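Local coordinates for fiber (Human adenovirus 26, PDB 6FJN), which forms, as the trimeric knob domain of the viral fiber, the part that probably recognises the primary receptor during attachment to the host cell, at residues Y95-A98 with V99-M102; N115-N118 with Y119-T122. One frame throughout, in Å; residues are numbered along the deposited sequence.

Both interactions are local, formed within continuous stretches of the long connection between strands 89-90 and 123-129 of the knob, and both run into a short 3-10 turn. Their centres lie 25 Å apart and they do not touch. Interaction 1 uses an asparagine at the surface to start its turn, then places alanine, phenylalanine and methionine in the interior of its own subunit; no other chain touches it. Interaction 2 is more polar. There Asn118 and Thr122 work through hydrogen bonds and a water joins Asn118 to Ser120, while Lys117, Ser120 and Arg121 also reach a second subunit, making this stretch part of the trimer interface.

Interaction 1 (Y95-A98 with V99-M102); sequences YNNA and VPFM
Asn97 and Val99 meet in an Asx turn that leads into the short 3-10 segment 99-101. Asn97 OD1 receives the backbone N-H of Val99 at 3.0 Å, with the donor well above the plane of the amide. The torsion that brings it there is chi1 of -178°, which sets CG opposite the backbone N and carries the amide forward to the N-H two residues on. Asparagine suits this place because its short side chain can imitate a backbone carbonyl. This is the loose, exposed side: Val99 turns its CG2 branch to the amide, 3.8 Å from Asn97 OD1, and Pro100 CD passes OD1 at 3.6 Å. Proline fits the first turn well, since its ring favours the required phi and no N-H is needed from it.

The tight side gathers round the carbonyl of Ala98. Its O accepts the N-H of Phe101 at 2.9 Å, closing a type I turn, and a similar bond from Met102 N to Val99 O continues the 3-10 winding. Ala98, Phe101 and Met102 are buried, and the small methyl of Ala98 leaves room for its neighbours: CB comes 4.3 Å from Phe101 CD1, while Tyr84 and Leu4 pack against it as well. Phe101 also rests on Leu4 of strand 3-5. Lys30, which binds L-glutamate in another structure of this protein though none is bound here, gives an NZ hydrogen bond to Pro100 O, so the turn borders that site.

Methionine suits the far end because its flexible chain can double back. Bent at chi2 (-62°) and again at chi3, Met102 leaves its terminal methyl beside the start of the turn, with Met102 CE 3.8 Å from Ala98 O.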
loop_
_atom_site.group_PDB
_atom_site.type_symbol
_atom_site.label_atom_id
_atom_site.label_comp_id
_atom_site.label_asym_id
_atom_site.label_seq_id
_atom_site.Cartn_x
_atom_site.Cartn_y
_atom_site.Cartn_z
ATOM N N TYR A 95 -4.445 24.230 18.045
ATOM C CA TYR A 95 -4.328 24.489 16.610
ATOM C C TYR A 95 -2.838 24.442 16.231
ATOM O O TYR A 95 -2.126 25.461 16.240
ATOM C CB TYR A 95 -4.970 25.839 16.219
ATOM C CG TYR A 95 -5.830 26.518 17.270
ATOM C CD1 TYR A 95 -5.262 27.409 18.187
ATOM C CD2 TYR A 95 -7.215 26.306 17.329
ATOM C CE1 TYR A 95 -6.035 28.058 19.141
ATOM C CE2 TYR A 95 -8.000 26.954 18.284
ATOM C CZ TYR A 95 -7.405 27.830 19.188
ATOM O OH TYR A 95 -8.156 28.491 20.140
ATOM N N ASN A 96 -2.374 23.232 15.921
ATOM C CA ASN A 96 -0.965 22.988 15.609
ATOM C C ASN A 96 -0.745 22.917 14.085
ATOM O O ASN A 96 -1.397 22.071 13.410
ATOM C CB ASN A 96 -0.539 21.637 16.179
ATOM C CG ASN A 96 -0.722 21.529 17.667
ATOM O OD1 ASN A 96 0.113 22.001 18.442
ATOM N ND2 ASN A 96 -1.802 20.870 18.079
ATOM N N ASN A 97 0.173 23.762 13.566
ATOM C CA ASN A 97 0.599 23.744 12.122
ATOM C C ASN A 97 0.848 22.330 11.696
ATOM O O ASN A 97 1.457 21.555 12.450
ATOM C CB ASN A 97 1.928 24.525 11.900
ATOM C CG ASN A 97 2.429 24.592 10.408
ATOM O OD1 ASN A 97 2.957 23.594 9.773
ATOM N ND2 ASN A 97 2.371 25.795 9.865
ATOM N N ALA A 98 0.369 21.990 10.509
ATOM C CA ALA A 98 0.564 20.673 9.941
ATOM C C ALA A 98 0.829 20.694 8.429
ATOM O O ALA A 98 0.488 19.750 7.735
ATOM C CB ALA A 98 -0.649 19.866 10.276
ATOM N N VAL A 99 1.465 21.766 7.932
ATOM C CA VAL A 99 1.758 21.879 6.522
ATOM C C VAL A 99 2.554 20.633 6.001
ATOM O O VAL A 99 2.295 20.173 4.935
ATOM C CB VAL A 99 2.393 23.229 6.160
ATOM C CG1 VAL A 99 2.761 23.255 4.684
ATOM C CG2 VAL A 99 1.386 24.336 6.419
ATOM N N PRO A 100 3.525 20.113 6.804
ATOM C CA PRO A 100 4.266 18.936 6.324
ATOM C C PRO A 100 3.445 17.672 6.125
ATOM O O PRO A 100 4.003 16.692 5.584
ATOM C CB PRO A 100 5.349 18.737 7.370
ATOM C CG PRO A 100 5.539 20.144 7.924
ATOM C CD PRO A 100 4.118 20.649 8.039
ATOM N N PHE A 101 2.197 17.659 6.566
ATOM C CA PHE A 101 1.264 16.536 6.321
ATOM C C PHE A 101 0.345 16.810 5.168
ATOM O O PHE A 101 -0.435 15.941 4.807
ATOM C CB PHE A 101 0.424 16.258 7.558
ATOM C CG PHE A 101 1.212 15.728 8.717
ATOM C CD1 PHE A 101 1.966 16.552 9.514
ATOM C CD2 PHE A 101 1.228 14.364 8.997
ATOM C CE1 PHE A 101 2.714 16.054 10.571
ATOM C CE2 PHE A 101 1.964 13.883 10.047
ATOM C CZ PHE A 101 2.685 14.709 10.819
ATOM N N MET A 102 0.389 18.015 4.592
ATOM C CA MET A 102 -0.589 18.363 3.574
ATOM C C MET A 102 -0.164 17.797 2.217
ATOM O O MET A 102 1.027 17.648 1.930
ATOM C CB MET A 102 -0.748 19.873 3.473
ATOM C CG MET A 102 -1.403 20.466 4.688
ATOM S SD MET A 102 -3.097 19.864 4.959
ATOM C CE MET A 102 -2.890 18.691 6.310
#

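Interaction 2 (N115-N118 with Y119-T122); sequences NAKN and YSRT
Asn118 OD1 turns back to the backbone N-H of Tyr119, the residue that follows it, and holds it at 2.8 Å. The bond meets the carbonyl at a steep C=O...N angle of 98°, as so short a loop demands. The same oxygen comes close to the tyrosine ring, 3.1 Å from Tyr119 CD2, with amide and ring planes 56° apart. Chi1 of -66° sets the ring beside its own backbone N and hence near this oxygen. On its other branch, Asn118 ND2 passes the methyl CG2 of Thr122 at 4.1 Å and gives hydrogen bonds to Pro109 O and Gln146 OE1. Asparagine suits the place because acceptor and donor both find partners, which fixes the flip of the amide.

Next comes the turn itself. Tyr119 O takes two donors from Thr122: the backbone N at 3.1 Å and the hydroxyl OG1 at 2.8 Å, the latter nearly in line with the C=O bond. Threonine thus reinforces the 3-10 segment 120-122 with its hydroxyl while its methyl faces the asparagine. A water bridges Asn118 O and Ser120 OG, lying 2.7 Å from OG.

Further out, the aliphatic part of Lys117 runs obliquely past the ring, CD 4.4 Å from Tyr119 CD1. Its ammonium makes only a weak bond to Asn118 O; NZ forms its salt bridge with Asp172 of the second subunit, whose carboxylate also accepts the backbone N-H of Ser120. Arg121 NH1 likewise bonds to Thr25 and Asp9 of that subunit. The turn therefore lies at the subunit interface and delivers the chain directly into strand 123-129, the outermost strand, within this chain, of the four-stranded sheet, with Thr122 already paired by its backbone to Phe144 at the end of neighbouring strand 137-144.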
loop_
_atom_site.group_PDB
_atom_site.type_symbol
_atom_site.label_atom_id
_atom_site.label_comp_id
_atom_site.label_asym_id
_atom_site.label_seq_id
_atom_site.Cartn_x
_atom_site.Cartn_y
_atom_site.Cartn_z
ATOM N N ASN A 115 -6.838 23.963 -17.155
ATOM C CA ASN A 115 -6.887 22.646 -17.824
ATOM C C ASN A 115 -8.122 21.854 -17.334
ATOM O O ASN A 115 -8.266 21.592 -16.130
ATOM C CB ASN A 115 -5.586 21.861 -17.572
ATOM C CG ASN A 115 -5.276 20.842 -18.671
ATOM O OD1 ASN A 115 -4.140 20.758 -19.140
ATOM N ND2 ASN A 115 -6.275 20.057 -19.075
ATOM N N ALA A 116 -8.993 21.473 -18.277
ATOM C CA ALA A 116 -10.255 20.773 -17.976
ATOM C C ALA A 116 -10.056 19.491 -17.173
ATOM O O ALA A 116 -10.678 19.313 -16.127
ATOM C CB ALA A 116 -11.006 20.466 -19.268
ATOM N N LYS A 117 -9.179 18.613 -17.665
ATOM C CA LYS A 117 -8.898 17.322 -17.015
ATOM C C LYS A 117 -7.933 17.504 -15.835
ATOM O O LYS A 117 -6.876 18.101 -16.022
ATOM C CB LYS A 117 -8.336 16.318 -18.054
ATOM C CG LYS A 117 -6.900 16.549 -18.564
ATOM C CD LYS A 117 -5.844 15.694 -17.853
ATOM C CE LYS A 117 -5.749 14.273 -18.413
ATOM N NZ LYS A 117 -5.724 13.253 -17.325
ATOM N N ASN A 118 -8.265 17.096 -14.606
ATOM C CA ASN A 118 -7.179 17.054 -13.661
ATOM C C ASN A 118 -6.520 15.707 -13.891
ATOM O O ASN A 118 -6.998 14.769 -14.558
ATOM C CB ASN A 118 -7.423 17.417 -12.145
ATOM C CG ASN A 118 -6.203 18.191 -11.504
ATOM O OD1 ASN A 118 -5.106 18.212 -12.082
ATOM N ND2 ASN A 118 -6.399 18.813 -10.304
ATOM N N TYR A 119 -5.330 15.763 -13.443
ATOM C CA TYR A 119 -4.476 14.650 -13.535
ATOM C C TYR A 119 -4.966 13.481 -12.710
ATOM O O TYR A 119 -5.311 13.666 -11.549
ATOM C CB TYR A 119 -3.145 15.168 -13.006
ATOM C CG TYR A 119 -2.588 16.227 -13.926
ATOM C CD1 TYR A 119 -2.284 15.888 -15.217
ATOM C CD2 TYR A 119 -2.446 17.608 -13.571
ATOM C CE1 TYR A 119 -1.790 16.800 -16.137
ATOM C CE2 TYR A 119 -1.950 18.537 -14.497
ATOM C CZ TYR A 119 -1.627 18.100 -15.769
ATOM O OH TYR A 119 -1.146 18.979 -16.715
ATOM N N SER A 120 -4.950 12.270 -13.276
ATOM C CA SER A 120 -5.426 11.105 -12.532
ATOM C C SER A 120 -4.576 10.803 -11.300
ATOM O O SER A 120 -5.068 10.152 -10.407
ATOM C CB SER A 120 -5.519 9.890 -13.447
ATOM O OG SER A 120 -6.364 10.142 -14.547
ATOM N N ARG A 121 -3.323 11.274 -11.290
ATOM C CA ARG A 121 -2.475 11.002 -10.136
ATOM C C ARG A 121 -2.985 11.664 -8.855
ATOM O O ARG A 121 -2.567 11.282 -7.758
ATOM C CB ARG A 121 -1.035 11.434 -10.392
ATOM C CG ARG A 121 -0.812 12.945 -10.427
ATOM C CD ARG A 121 0.617 13.285 -10.788
ATOM N NE ARG A 121 0.805 14.723 -10.722
ATOM C CZ ARG A 121 1.820 15.392 -11.189
ATOM N NH1 ARG A 121 2.898 14.816 -11.728
ATOM N NH2 ARG A 121 1.765 16.718 -11.117
ATOM N N THR A 122 -3.912 12.608 -8.960
ATOM C CA THR A 122 -4.568 13.215 -7.793
ATOM C C THR A 122 -5.482 12.273 -7.049
ATOM O O THR A 122 -5.959 12.671 -5.976
ATOM C CB THR A 122 -5.332 14.483 -8.188
ATOM O OG1 THR A 122 -6.425 14.154 -9.033
ATOM C CG2 THR A 122 -4.445 15.543 -8.824
HETATM O O HOH W 1 -8.227 12.100 -14.116
#